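Fumarate lyase (Mesorhizobium sp., PDB 3C8T) is a member of the fumarate lyase superfamily of largely helical enzymes and assembles from four copies of one chain. Local coordinates at residues 76-81 with 313-318; 107-112 with 223-228; 114-119 with 184-189. One frame throughout, in Å; residues are numbered along the deposited sequence.

Contact 1 (76-81 with 313-318); sequences VGYPIL and RATGPW
The phenol ring of Tyr78 slides alongside the six-membered ring of Trp318 and ends against the methyl group of Thr315. The packing is concentrated at the CE1 corner and the hydroxyl of the tyrosine: Tyr78 CE1 lies 3.6 Å from Trp318 CZ3 and 3.9 Å from Trp318 CH2. The planes are 21° from parallel, yet the ring centroids are 5.6 Å apart, which makes this a slipped pair with little overlap. Beyond the ring, Tyr78 OH touches Thr315 CG2 at 3.3 Å, an oxygen-to-methyl contact and no hydrogen bond. Threonine suits the place because its two branches do different work: the methyl meets the tyrosine, while OG1 is hydrogen-bonded to Asn282 of the second subunit. On the same tight side, Met108 packs against both aromatic rings, and Trp322 meets Trp318 edge-to-face.

The looser part is the CD2 and CE2 side of Tyr78, which lies away from 313-318; the residue as a whole remains partly exposed, although Tyr8 of the second subunit also packs on it. Tyr78 projects from a short connection. Gly77, the first residue after helix 66-76, has a phi of 102°, where a beta carbon would press into the carbonyl O of Val76, and Pro79 leads into helix 80-91. Across the contact, Ala314 is the N-cap residue of helix 315-344, and its O receives Trp318 N at 3.1 Å. The first turn thus presents Thr315 and Trp318 together, with the indole carbon CG anti to its own backbone N (chi1 177°).

A helix-to-helix connection meeting the N-terminal turn of a long helix, where other subunits also approach, is consistent with the intersubunit clefts of this superfamily, whose active sites are assembled from several chains.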
ATOM      1  N   VAL A  76     -10.108 -31.350   1.281  1.00 50.37           N
ATOM      2  CA  VAL A  76      -8.750 -31.587   1.778  1.00 49.22           C
ATOM      3  C   VAL A  76      -7.939 -30.291   2.082  1.00 48.00           C
ATOM      4  O   VAL A  76      -7.027 -30.304   2.917  1.00 47.96           O
ATOM      5  CB  VAL A  76      -7.990 -32.535   0.812  1.00 49.43           C
ATOM      6  CG1 VAL A  76      -6.471 -32.452   1.011  1.00 51.08           C
ATOM      7  CG2 VAL A  76      -8.521 -33.990   0.964  1.00 49.73           C
ATOM      8  N   GLY A  77      -8.280 -29.186   1.412  1.00 45.91           N
ATOM      9  CA  GLY A  77      -7.520 -27.947   1.531  1.00 42.53           C
ATOM     10  C   GLY A  77      -6.592 -27.692   0.354  1.00 40.62           C
ATOM     11  O   GLY A  77      -6.332 -26.529   0.022  1.00 40.13           O
ATOM     12  N   TYR A  78      -6.089 -28.768  -0.277  1.00 39.28           N
ATOM     13  CA  TYR A  78      -5.103 -28.667  -1.375  1.00 37.83           C
ATOM     14  C   TYR A  78      -5.346 -29.674  -2.500  1.00 36.92           C
ATOM     15  O   TYR A  78      -5.891 -30.724  -2.245  1.00 35.76           O
ATOM     16  CB  TYR A  78      -3.688 -28.845  -0.813  1.00 37.99           C
ATOM     17  CG  TYR A  78      -3.361 -27.885   0.306  1.00 36.71           C
ATOM     18  CD1 TYR A  78      -3.040 -26.573   0.033  1.00 33.71           C
ATOM     19  CD2 TYR A  78      -3.396 -28.294   1.634  1.00 38.61           C
ATOM     20  CE1 TYR A  78      -2.750 -25.682   1.025  1.00 36.31           C
ATOM     21  CE2 TYR A  78      -3.115 -27.389   2.673  1.00 38.71           C
ATOM     22  CZ  TYR A  78      -2.773 -26.087   2.349  1.00 38.83           C
ATOM     23  OH  TYR A  78      -2.468 -25.175   3.332  1.00 38.58           O
ATOM     24  N   PRO A  79      -4.978 -29.341  -3.765  1.00 36.62           N
ATOM     25  CA  PRO A  79      -5.233 -30.331  -4.812  1.00 36.00           C
ATOM     26  C   PRO A  79      -4.219 -31.465  -4.882  1.00 36.33           C
ATOM     27  O   PRO A  79      -4.480 -32.431  -5.600  1.00 36.48           O
ATOM     28  CB  PRO A  79      -5.160 -29.496  -6.108  1.00 35.69           C
ATOM     29  CG  PRO A  79      -4.139 -28.427  -5.793  1.00 36.90           C
ATOM     30  CD  PRO A  79      -4.434 -28.082  -4.329  1.00 36.77           C
ATOM     31  N   ILE A  80      -3.087 -31.363  -4.175  1.00 34.71           N
ATOM     32  CA  ILE A  80      -2.008 -32.308  -4.412  1.00 34.74           C
ATOM     33  C   ILE A  80      -2.326 -33.772  -4.069  1.00 35.34           C
ATOM     34  O   ILE A  80      -2.072 -34.662  -4.867  1.00 35.35           O
ATOM     35  CB  ILE A  80      -0.669 -31.891  -3.761  1.00 34.03           C
ATOM     36  CG1 ILE A  80      -0.184 -30.540  -4.305  1.00 33.90           C
ATOM     37  CG2 ILE A  80       0.373 -32.966  -3.951  1.00 34.01           C
ATOM     38  CD1 ILE A  80      -0.421 -30.292  -5.822  1.00 32.78           C
ATOM     39  N   LEU A  81      -2.830 -34.032  -2.876  1.00 36.47           N
ATOM     40  CA  LEU A  81      -3.073 -35.419  -2.499  1.00 37.99           C
ATOM     41  C   LEU A  81      -4.221 -36.048  -3.285  1.00 37.42           C
ATOM     42  O   LEU A  81      -4.093 -37.190  -3.663  1.00 38.01           O
ATOM     43  CB  LEU A  81      -3.171 -35.612  -0.961  1.00 38.42           C
ATOM     44  CG  LEU A  81      -1.835 -35.326  -0.230  1.00 40.23           C
ATOM     45  CD1 LEU A  81      -1.979 -35.370   1.295  1.00 40.56           C
ATOM     46  CD2 LEU A  81      -0.709 -36.260  -0.646  1.00 40.17           C
ATOM     47  N   ARG A 313       6.154 -23.299   7.728  1.00 29.70           N
ATOM     48  CA  ARG A 313       5.026 -23.110   6.774  1.00 29.22           C
ATOM     49  C   ARG A 313       3.990 -22.326   7.540  1.00 29.14           C
ATOM     50  O   ARG A 313       3.651 -22.667   8.696  1.00 28.47           O
ATOM     51  CB  ARG A 313       4.392 -24.446   6.338  1.00 27.88           C
ATOM     52  CG  ARG A 313       3.396 -24.376   5.117  1.00 30.70           C
ATOM     53  CD  ARG A 313       3.184 -25.796   4.482  1.00 28.83           C
ATOM     54  NE  ARG A 313       4.487 -26.345   4.084  1.00 31.19           N
ATOM     55  CZ  ARG A 313       5.063 -27.423   4.621  1.00 33.52           C
ATOM     56  NH1 ARG A 313       4.423 -28.160   5.533  1.00 26.49           N
ATOM     57  NH2 ARG A 313       6.280 -27.795   4.207  1.00 34.33           N
ATOM     58  N   ALA A 314       3.486 -21.287   6.904  1.00 29.06           N
ATOM     59  CA  ALA A 314       2.378 -20.513   7.460  1.00 30.11           C
ATOM     60  C   ALA A 314       1.352 -20.279   6.334  1.00 30.33           C
ATOM     61  O   ALA A 314       1.664 -19.700   5.288  1.00 30.35           O
ATOM     62  CB  ALA A 314       2.879 -19.213   8.054  1.00 28.83           C
ATOM     63  N   THR A 315       0.139 -20.770   6.549  1.00 30.30           N
ATOM     64  CA  THR A 315      -0.877 -20.820   5.503  1.00 29.57           C
ATOM     65  C   THR A 315      -1.407 -19.410   5.127  1.00 30.27           C
ATOM     66  O   THR A 315      -1.576 -19.095   3.946  1.00 30.58           O
ATOM     67  CB  THR A 315      -1.969 -21.782   5.945  1.00 29.55           C
ATOM     68  OG1 THR A 315      -2.236 -21.552   7.344  1.00 30.21           O
ATOM     69  CG2 THR A 315      -1.453 -23.221   5.807  1.00 28.39           C
ATOM     70  N   GLY A 316      -1.596 -18.550   6.117  1.00 29.23           N
ATOM     71  CA  GLY A 316      -2.010 -17.159   5.860  1.00 29.32           C
ATOM     72  C   GLY A 316      -1.090 -16.449   4.871  1.00 29.51           C
ATOM     73  O   GLY A 316      -1.512 -16.102   3.756  1.00 28.84           O
ATOM     74  N   PRO A 317       0.199 -16.229   5.263  1.00 29.84           N
ATOM     75  CA  PRO A 317       1.135 -15.585   4.343  1.00 29.67           C
ATOM     76  C   PRO A 317       1.206 -16.299   2.985  1.00 29.45           C
ATOM     77  O   PRO A 317       1.317 -15.637   1.947  1.00 29.24           O
ATOM     78  CB  PRO A 317       2.490 -15.729   5.068  1.00 30.26           C
ATOM     79  CG  PRO A 317       2.121 -15.738   6.520  1.00 30.97           C
ATOM     80  CD  PRO A 317       0.846 -16.563   6.547  1.00 29.06           C
ATOM     81  N   TRP A 318       1.181 -17.626   2.999  1.00 28.96           N
ATOM     82  CA  TRP A 318       1.370 -18.393   1.760  1.00 29.61           C
ATOM     83  C   TRP A 318       0.184 -18.173   0.807  1.00 28.69           C
ATOM     84  O   TRP A 318       0.355 -17.999  -0.395  1.00 27.76           O
ATOM     85  CB  TRP A 318       1.608 -19.873   2.091  1.00 29.82           C
ATOM     86  CG  TRP A 318       1.747 -20.792   0.901  1.00 32.47           C
ATOM     87  CD1 TRP A 318       2.297 -20.481  -0.354  1.00 32.69           C
ATOM     88  CD2 TRP A 318       1.397 -22.180   0.848  1.00 30.66           C
ATOM     89  NE1 TRP A 318       2.272 -21.597  -1.158  1.00 33.09           N
ATOM     90  CE2 TRP A 318       1.729 -22.649  -0.459  1.00 31.27           C
ATOM     91  CE3 TRP A 318       0.857 -23.079   1.777  1.00 32.85           C
ATOM     92  CZ2 TRP A 318       1.509 -23.967  -0.863  1.00 31.04           C
ATOM     93  CZ3 TRP A 318       0.633 -24.411   1.375  1.00 33.89           C
ATOM     94  CH2 TRP A 318       0.963 -24.839   0.062  1.00 32.96           C
TER

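Contact 2 (107-112 with 223-228)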
ATOM      1  N   ILE A 107       5.382 -29.754  -4.121  1.00 30.20           N
ATOM      2  CA  ILE A 107       4.811 -29.930  -5.450  1.00 29.25           C
ATOM      3  C   ILE A 107       4.224 -28.626  -5.956  1.00 29.10           C
ATOM      4  O   ILE A 107       4.421 -28.280  -7.142  1.00 29.44           O
ATOM      5  CB  ILE A 107       3.733 -31.051  -5.507  1.00 29.24           C
ATOM      6  CG1 ILE A 107       4.233 -32.365  -4.880  1.00 30.68           C
ATOM      7  CG2 ILE A 107       3.295 -31.296  -6.962  1.00 29.34           C
ATOM      8  CD1 ILE A 107       5.548 -32.952  -5.463  1.00 28.19           C
ATOM      9  N   MET A 108       3.533 -27.905  -5.058  1.00 28.46           N
ATOM     10  CA  MET A 108       2.905 -26.600  -5.391  1.00 28.00           C
ATOM     11  C   MET A 108       3.914 -25.473  -5.648  1.00 28.58           C
ATOM     12  O   MET A 108       3.723 -24.701  -6.588  1.00 28.67           O
ATOM     13  CB  MET A 108       1.901 -26.193  -4.312  1.00 28.49           C
ATOM     14  CG  MET A 108       0.688 -27.130  -4.215  1.00 28.44           C
ATOM     15  SD  MET A 108      -0.597 -26.663  -2.990  1.00 27.01           S
ATOM     16  CE  MET A 108      -1.316 -25.288  -3.913  1.00 29.99           C
ATOM     17  N   ASP A 109       4.995 -25.410  -4.855  1.00 28.03           N
ATOM     18  CA  ASP A 109       6.082 -24.456  -5.079  1.00 28.09           C
ATOM     19  C   ASP A 109       6.805 -24.734  -6.388  1.00 28.09           C
ATOM     20  O   ASP A 109       7.069 -23.834  -7.198  1.00 27.92           O
ATOM     21  CB  ASP A 109       7.123 -24.561  -3.956  1.00 28.30           C
ATOM     22  CG  ASP A 109       6.845 -23.620  -2.767  1.00 29.83           C
ATOM     23  OD1 ASP A 109       5.865 -22.864  -2.783  1.00 29.49           O
ATOM     24  OD2 ASP A 109       7.644 -23.636  -1.805  1.00 31.66           O
ATOM     25  N   THR A 110       7.126 -25.999  -6.596  1.00 28.43           N
ATOM     26  CA  THR A 110       7.846 -26.410  -7.808  1.00 27.23           C
ATOM     27  C   THR A 110       7.028 -26.229  -9.064  1.00 26.95           C
ATOM     28  O   THR A 110       7.541 -25.707 -10.048  1.00 27.61           O
ATOM     29  CB  THR A 110       8.360 -27.862  -7.715  1.00 28.00           C
ATOM     30  OG1 THR A 110       9.296 -27.974  -6.631  1.00 27.51           O
ATOM     31  CG2 THR A 110       9.065 -28.239  -9.033  1.00 26.14           C
ATOM     32  N   ALA A 111       5.764 -26.642  -9.056  1.00 27.33           N
ATOM     33  CA  ALA A 111       4.864 -26.358 -10.196  1.00 27.44           C
ATOM     34  C   ALA A 111       4.711 -24.868 -10.474  1.00 28.09           C
ATOM     35  O   ALA A 111       4.635 -24.456 -11.634  1.00 27.49           O
ATOM     36  CB  ALA A 111       3.484 -26.981  -9.975  1.00 27.90           C
ATOM     37  N   THR A 112       4.613 -24.069  -9.400  1.00 29.16           N
ATOM     38  CA  THR A 112       4.618 -22.595  -9.512  1.00 29.24           C
ATOM     39  C   THR A 112       5.878 -22.105 -10.187  1.00 29.36           C
ATOM     40  O   THR A 112       5.809 -21.257 -11.084  1.00 29.49           O
ATOM     41  CB  THR A 112       4.402 -21.903  -8.139  1.00 30.19           C
ATOM     42  OG1 THR A 112       3.138 -22.325  -7.620  1.00 29.21           O
ATOM     43  CG2 THR A 112       4.421 -20.367  -8.233  1.00 31.44           C
ATOM     44  N   THR A 223      15.877 -25.270   1.747  1.00 27.52           N
ATOM     45  CA  THR A 223      14.428 -25.178   1.803  1.00 26.92           C
ATOM     46  C   THR A 223      13.939 -23.727   1.806  1.00 26.68           C
ATOM     47  O   THR A 223      14.434 -22.873   2.578  1.00 26.24           O
ATOM     48  CB  THR A 223      13.936 -25.886   3.085  1.00 28.45           C
ATOM     49  OG1 THR A 223      14.509 -27.194   3.134  1.00 28.83           O
ATOM     50  CG2 THR A 223      12.377 -25.976   3.135  1.00 28.95           C
ATOM     51  N   TRP A 224      12.990 -23.433   0.921  1.00 25.46           N
ATOM     52  CA  TRP A 224      12.457 -22.080   0.873  1.00 25.58           C
ATOM     53  C   TRP A 224      10.935 -22.049   1.093  1.00 25.38           C
ATOM     54  O   TRP A 224      10.271 -21.144   0.637  1.00 26.36           O
ATOM     55  CB  TRP A 224      12.929 -21.333  -0.403  1.00 24.60           C
ATOM     56  CG  TRP A 224      12.706 -22.057  -1.700  1.00 24.39           C
ATOM     57  CD1 TRP A 224      13.483 -23.044  -2.238  1.00 24.42           C
ATOM     58  CD2 TRP A 224      11.626 -21.835  -2.647  1.00 23.98           C
ATOM     59  NE1 TRP A 224      12.961 -23.448  -3.466  1.00 24.23           N
ATOM     60  CE2 TRP A 224      11.836 -22.702  -3.736  1.00 23.23           C
ATOM     61  CE3 TRP A 224      10.528 -20.954  -2.682  1.00 24.39           C
ATOM     62  CZ2 TRP A 224      10.975 -22.743  -4.833  1.00 25.20           C
ATOM     63  CZ3 TRP A 224       9.666 -20.988  -3.797  1.00 23.15           C
ATOM     64  CH2 TRP A 224       9.897 -21.866  -4.839  1.00 25.99           C
ATOM     65  N   HIS A 225      10.394 -23.061   1.782  1.00 26.82           N
ATOM     66  CA  HIS A 225       8.975 -23.097   2.151  1.00 27.60           C
ATOM     67  C   HIS A 225       8.615 -21.763   2.829  1.00 27.35           C
ATOM     68  O   HIS A 225       7.527 -21.232   2.613  1.00 28.26           O
ATOM     69  CB  HIS A 225       8.679 -24.249   3.114  1.00 27.47           C
ATOM     70  CG  HIS A 225       8.726 -25.617   2.496  1.00 27.70           C
ATOM     71  ND1 HIS A 225       9.049 -26.749   3.223  1.00 28.77           N
ATOM     72  CD2 HIS A 225       8.486 -26.042   1.237  1.00 28.90           C
ATOM     73  CE1 HIS A 225       9.013 -27.803   2.433  1.00 28.99           C
ATOM     74  NE2 HIS A 225       8.660 -27.403   1.226  1.00 27.87           N
ATOM     75  N   SER A 226       9.536 -21.233   3.637  1.00 26.88           N
ATOM     76  CA  SER A 226       9.290 -20.006   4.406  1.00 27.70           C
ATOM     77  C   SER A 226      10.279 -18.852   4.153  1.00 27.12           C
ATOM     78  O   SER A 226      10.233 -17.845   4.852  1.00 27.61           O
ATOM     79  CB  SER A 226       9.239 -20.334   5.894  1.00 27.60           C
ATOM     80  OG  SER A 226      10.528 -20.677   6.346  1.00 29.71           O
ATOM     81  N   ALA A 227      11.135 -19.002   3.143  1.00 26.81           N
ATOM     82  CA  ALA A 227      12.076 -17.954   2.671  1.00 26.77           C
ATOM     83  C   ALA A 227      11.664 -17.527   1.252  1.00 26.72           C
ATOM     84  O   ALA A 227      12.130 -18.091   0.239  1.00 26.06           O
ATOM     85  CB  ALA A 227      13.552 -18.490   2.690  1.00 27.11           C
ATOM     86  N   ARG A 228      10.793 -16.518   1.177  1.00 26.63           N
ATOM     87  CA  ARG A 228      10.012 -16.236  -0.056  1.00 27.47           C
ATOM     88  C   ARG A 228      10.561 -15.064  -0.885  1.00 27.51           C
ATOM     89  O   ARG A 228       9.838 -14.514  -1.727  1.00 27.63           O
ATOM     90  CB  ARG A 228       8.527 -15.945   0.329  1.00 27.17           C
ATOM     91  CG  ARG A 228       7.876 -17.025   1.256  1.00 28.08           C
ATOM     92  CD  ARG A 228       8.014 -18.451   0.681  1.00 26.84           C
ATOM     93  NE  ARG A 228       7.129 -18.717  -0.461  1.00 25.88           N
ATOM     94  CZ  ARG A 228       7.042 -19.880  -1.101  1.00 24.27           C
ATOM     95  NH1 ARG A 228       7.834 -20.910  -0.748  1.00 21.02           N
ATOM     96  NH2 ARG A 228       6.144 -20.019  -2.092  1.00 21.91           N
TER
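Asp109 reaches out of helix 104-140 to meet the guanidinium of Arg228 end-on, in a two-bonded salt bridge. Ile107 and Met108 come first and turn elsewhere, both packing on Ile80 of helix 80-91. Asp109 then carries the contact. Its OD2 accepts from Arg228 NH1 at 2.9 Å, on the syn side though tilted out of the carboxylate plane, with a nearly straight bond of 168°; its OD1 takes Arg228 NH2, also at 2.9 Å, from above that plane. The two flat groups are twisted 28° from each other. Bends at chi2 (-53°) and chi3 fold the arginine chain back to this place. Arginine fits because NH1 also gives a hydrogen bond to Trp224 O, 2.8 Å away, while NH2 has a second salt bridge to Glu321. Around the carboxylate, OD2 lies over one face of the indole, 3.9 Å from Trp224 CZ3, and at the edge of the imidazole of His225, whose NE2 bonds to Asp106. Next, Thr110 turns its hydroxyl to Glu189 N and Asp106 O. Thr112 closes the segment by folding OG1 back to Met108 O at 2.7 Å, on the face opposite that used by Thr112 N.

The buried loop 223-228 is thereby held against helix 104-140, just before helix 229-255 begins; helix 23-43 lies along Ile107, Thr110 and Thr112, and helix 315-344 supplies Glu321.

Contact 3 (114-119 with 184-189)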
ATOM      1  N   LEU A 114       7.722 -23.693 -12.291  1.00 27.77           N
ATOM      2  CA  LEU A 114       7.649 -24.063 -13.699  1.00 28.33           C
ATOM      3  C   LEU A 114       6.795 -23.068 -14.510  1.00 29.36           C
ATOM      4  O   LEU A 114       7.145 -22.722 -15.644  1.00 29.10           O
ATOM      5  CB  LEU A 114       7.102 -25.499 -13.866  1.00 27.13           C
ATOM      6  CG  LEU A 114       8.028 -26.583 -13.293  1.00 26.95           C
ATOM      7  CD1 LEU A 114       7.280 -27.914 -13.192  1.00 25.42           C
ATOM      8  CD2 LEU A 114       9.270 -26.710 -14.118  1.00 25.60           C
ATOM      9  N   GLN A 115       5.669 -22.640 -13.944  1.00 29.33           N
ATOM     10  CA  GLN A 115       4.867 -21.603 -14.562  1.00 30.05           C
ATOM     11  C   GLN A 115       5.636 -20.272 -14.630  1.00 29.77           C
ATOM     12  O   GLN A 115       5.670 -19.632 -15.681  1.00 31.40           O
ATOM     13  CB  GLN A 115       3.602 -21.440 -13.750  1.00 30.83           C
ATOM     14  CG  GLN A 115       2.595 -22.624 -13.855  1.00 31.13           C
ATOM     15  CD  GLN A 115       1.432 -22.435 -12.886  1.00 31.19           C
ATOM     16  OE1 GLN A 115       1.635 -22.075 -11.737  1.00 32.51           O
ATOM     17  NE2 GLN A 115       0.212 -22.633 -13.361  1.00 35.27           N
ATOM     18  N   ILE A 116       6.240 -19.842 -13.521  1.00 29.02           N
ATOM     19  CA  ILE A 116       7.108 -18.637 -13.511  1.00 28.55           C
ATOM     20  C   ILE A 116       8.186 -18.644 -14.630  1.00 30.85           C
ATOM     21  O   ILE A 116       8.463 -17.596 -15.230  1.00 32.18           O
ATOM     22  CB  ILE A 116       7.743 -18.385 -12.100  1.00 28.61           C
ATOM     23  CG1 ILE A 116       6.625 -18.062 -11.052  1.00 27.32           C
ATOM     24  CG2 ILE A 116       8.714 -17.227 -12.116  1.00 22.36           C
ATOM     25  CD1 ILE A 116       7.118 -17.987  -9.589  1.00 27.29           C
ATOM     26  N   ARG A 117       8.795 -19.804 -14.905  1.00 30.19           N
ATOM     27  CA  ARG A 117       9.693 -19.925 -16.047  1.00 30.96           C
ATOM     28  C   ARG A 117       9.010 -19.536 -17.367  1.00 31.72           C
ATOM     29  O   ARG A 117       9.553 -18.738 -18.156  1.00 30.97           O
ATOM     30  CB  ARG A 117      10.277 -21.332 -16.150  1.00 30.06           C
ATOM     31  CG  ARG A 117      11.313 -21.402 -17.251  1.00 32.57           C
ATOM     32  CD  ARG A 117      12.336 -22.473 -17.009  1.00 33.94           C
ATOM     33  NE  ARG A 117      11.701 -23.779 -16.965  1.00 36.34           N
ATOM     34  CZ  ARG A 117      12.359 -24.902 -16.709  1.00 36.69           C
ATOM     35  NH1 ARG A 117      13.662 -24.858 -16.483  1.00 38.87           N
ATOM     36  NH2 ARG A 117      11.707 -26.049 -16.663  1.00 38.66           N
ATOM     37  N   ASP A 118       7.832 -20.115 -17.626  1.00 32.28           N
ATOM     38  CA  ASP A 118       7.041 -19.702 -18.798  1.00 33.27           C
ATOM     39  C   ASP A 118       6.572 -18.234 -18.698  1.00 32.04           C
ATOM     40  O   ASP A 118       6.612 -17.520 -19.673  1.00 30.61           O
ATOM     41  CB  ASP A 118       5.826 -20.621 -19.012  1.00 33.59           C
ATOM     42  CG  ASP A 118       6.218 -22.095 -19.270  1.00 39.16           C
ATOM     43  OD1 ASP A 118       7.432 -22.387 -19.452  1.00 43.01           O
ATOM     44  OD2 ASP A 118       5.298 -22.963 -19.283  1.00 40.72           O
ATOM     45  N   GLY A 119       6.090 -17.816 -17.521  1.00 31.66           N
ATOM     46  CA  GLY A 119       5.688 -16.413 -17.294  1.00 30.99           C
ATOM     47  C   GLY A 119       6.813 -15.420 -17.613  1.00 30.85           C
ATOM     48  O   GLY A 119       6.591 -14.393 -18.233  1.00 31.11           O
ATOM     49  N   ARG A 184      17.651 -16.797  -9.517  1.00 31.21           N
ATOM     50  CA  ARG A 184      17.294 -16.864  -8.095  1.00 31.33           C
ATOM     51  C   ARG A 184      15.930 -17.559  -7.885  1.00 30.92           C
ATOM     52  O   ARG A 184      15.796 -18.456  -7.022  1.00 31.55           O
ATOM     53  CB  ARG A 184      17.409 -15.518  -7.342  1.00 30.88           C
ATOM     54  CG  ARG A 184      18.888 -15.177  -6.911  1.00 30.75           C
ATOM     55  CD  ARG A 184      18.952 -13.857  -6.138  1.00 28.80           C
ATOM     56  NE  ARG A 184      18.328 -12.729  -6.883  1.00 25.87           N
ATOM     57  CZ  ARG A 184      18.990 -11.815  -7.594  1.00 26.56           C
ATOM     58  NH1 ARG A 184      20.318 -11.860  -7.704  1.00 24.35           N
ATOM     59  NH2 ARG A 184      18.329 -10.846  -8.214  1.00 29.86           N
ATOM     60  N   VAL A 185      14.955 -17.173  -8.706  1.00 28.56           N
ATOM     61  CA  VAL A 185      13.616 -17.677  -8.543  1.00 26.78           C
ATOM     62  C   VAL A 185      13.461 -19.070  -9.165  1.00 27.16           C
ATOM     63  O   VAL A 185      12.635 -19.845  -8.691  1.00 26.60           O
ATOM     64  CB  VAL A 185      12.514 -16.664  -9.050  1.00 26.45           C
ATOM     65  CG1 VAL A 185      12.582 -16.478 -10.564  1.00 24.39           C
ATOM     66  CG2 VAL A 185      11.102 -17.121  -8.630  1.00 24.88           C
ATOM     67  N   LEU A 186      14.257 -19.407 -10.187  1.00 27.01           N
ATOM     68  CA  LEU A 186      14.020 -20.693 -10.888  1.00 27.43           C
ATOM     69  C   LEU A 186      14.786 -21.867 -10.269  1.00 27.04           C
ATOM     70  O   LEU A 186      15.722 -22.419 -10.871  1.00 27.24           O
ATOM     71  CB  LEU A 186      14.228 -20.579 -12.400  1.00 26.28           C
ATOM     72  CG  LEU A 186      13.340 -19.526 -13.100  1.00 28.50           C
ATOM     73  CD1 LEU A 186      13.766 -19.364 -14.568  1.00 30.07           C
ATOM     74  CD2 LEU A 186      11.837 -19.858 -13.016  1.00 24.65           C
ATOM     75  N   VAL A 187      14.346 -22.256  -9.079  1.00 26.10           N
ATOM     76  CA  VAL A 187      14.956 -23.334  -8.329  1.00 27.45           C
ATOM     77  C   VAL A 187      13.851 -24.246  -7.885  1.00 28.34           C
ATOM     78  O   VAL A 187      12.711 -23.822  -7.704  1.00 29.06           O
ATOM     79  CB  VAL A 187      15.789 -22.855  -7.068  1.00 27.23           C
ATOM     80  CG1 VAL A 187      17.053 -22.130  -7.475  1.00 27.96           C
ATOM     81  CG2 VAL A 187      14.974 -22.000  -6.123  1.00 26.14           C
ATOM     82  N   VAL A 188      14.196 -25.524  -7.734  1.00 29.10           N
ATOM     83  CA  VAL A 188      13.264 -26.571  -7.313  1.00 28.88           C
ATOM     84  C   VAL A 188      12.863 -26.336  -5.866  1.00 28.26           C
ATOM     85  O   VAL A 188      13.650 -25.772  -5.069  1.00 28.70           O
ATOM     86  CB  VAL A 188      13.947 -27.991  -7.511  1.00 29.57           C
ATOM     87  CG1 VAL A 188      14.871 -28.405  -6.309  1.00 28.24           C
ATOM     88  CG2 VAL A 188      12.921 -29.032  -7.761  1.00 32.15           C
ATOM     89  N   GLU A 189      11.657 -26.749  -5.502  1.00 27.99           N
ATOM     90  CA  GLU A 189      11.376 -26.946  -4.075  1.00 28.39           C
ATOM     91  C   GLU A 189      11.134 -28.441  -3.789  1.00 29.09           C
ATOM     92  O   GLU A 189      10.147 -29.010  -4.276  1.00 27.91           O
ATOM     93  CB  GLU A 189      10.163 -26.144  -3.601  1.00 28.28           C
ATOM     94  CG  GLU A 189       9.920 -26.320  -2.107  1.00 28.40           C
ATOM     95  CD  GLU A 189      10.583 -25.235  -1.290  1.00 28.69           C
ATOM     96  OE1 GLU A 189      11.681 -25.501  -0.796  1.00 26.64           O
ATOM     97  OE2 GLU A 189      10.021 -24.123  -1.163  1.00 29.55           O
TER
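Leu186 pushes its branched tip onto the backbone of helix 104-140 where Ile116 passes into Arg117. Its CB starts the side chain toward the helix, and CG, anti to the carbonyl carbon (chi1 -58°), extends it further; neither atom makes a close contact with 114-119, and the touching is left to the two methyls. CD2 settles on the helix backbone, 3.6 Å from Arg117 N and 3.7 Å from Arg117 CA. The same methyl meets Arg117 CB at 3.8 Å and, more distantly, Ile116 CG2 at 4.2 Å. CD1 takes the other branch and brushes the aliphatic chain of the arginine, 4.2 Å from Arg117 CG. Leucine suits this place because its two methyls can lie along one flank of the arginine, CD2 at CB and CD1 at CG, the side chains crossing at about a right angle.

Arginine in turn offers two characters. Its methylenes provide apolar surface beside Leu186, while the guanidinium travels on to a different partner, NH2 bonding to Leu215 O at the end of helix 204-215. One further pair completes the contact: Ile116 CD1 approaches Val185 CG2 at 4.2 Å, a light contact between two beta-branched residues crossing obliquely. With CG2 anti to the backbone N, Val185 directs that methyl to the isoleucine. No hydrogen bond joins the segments.

Leu186 is the first residue beyond helix 160-185. It forms the centre of an inverse gamma turn, in which Val187 N makes a weak bond to Val185 O, and the chain then runs on extended, Leu186 and Val188 sharing backbone hydrogen bonds with Gly218. The arrangement is thus an inverse gamma turn at a helix C terminus, packed against a long helix of the elongated helical bundle that characterises the fumarate lyase superfamily.

Overall arrangement
From the N terminus the chain passes 76-81, then enters helix 104-140, which supplies 107-112 and, about two turns further on, 114-119. The closing partners arrive in reverse order: 184-189 completes contact 3, 223-228 completes contact 2 and 313-318 completes contact 1. The three loops therefore lie one within another, and none cross. In space contact 2 lies between contacts 1 and 3, touching both. Ile80 and Met108 join it to contact 1, whereas Glu189, in the loop that follows helix 160-185, reaches Thr110, its carboxylate lying close to that of Asp109. Together they join the connection before helix 80-91 to the start of helix 315-344, and the loop 223-228 and the end of helix 160-185 to helix 104-140.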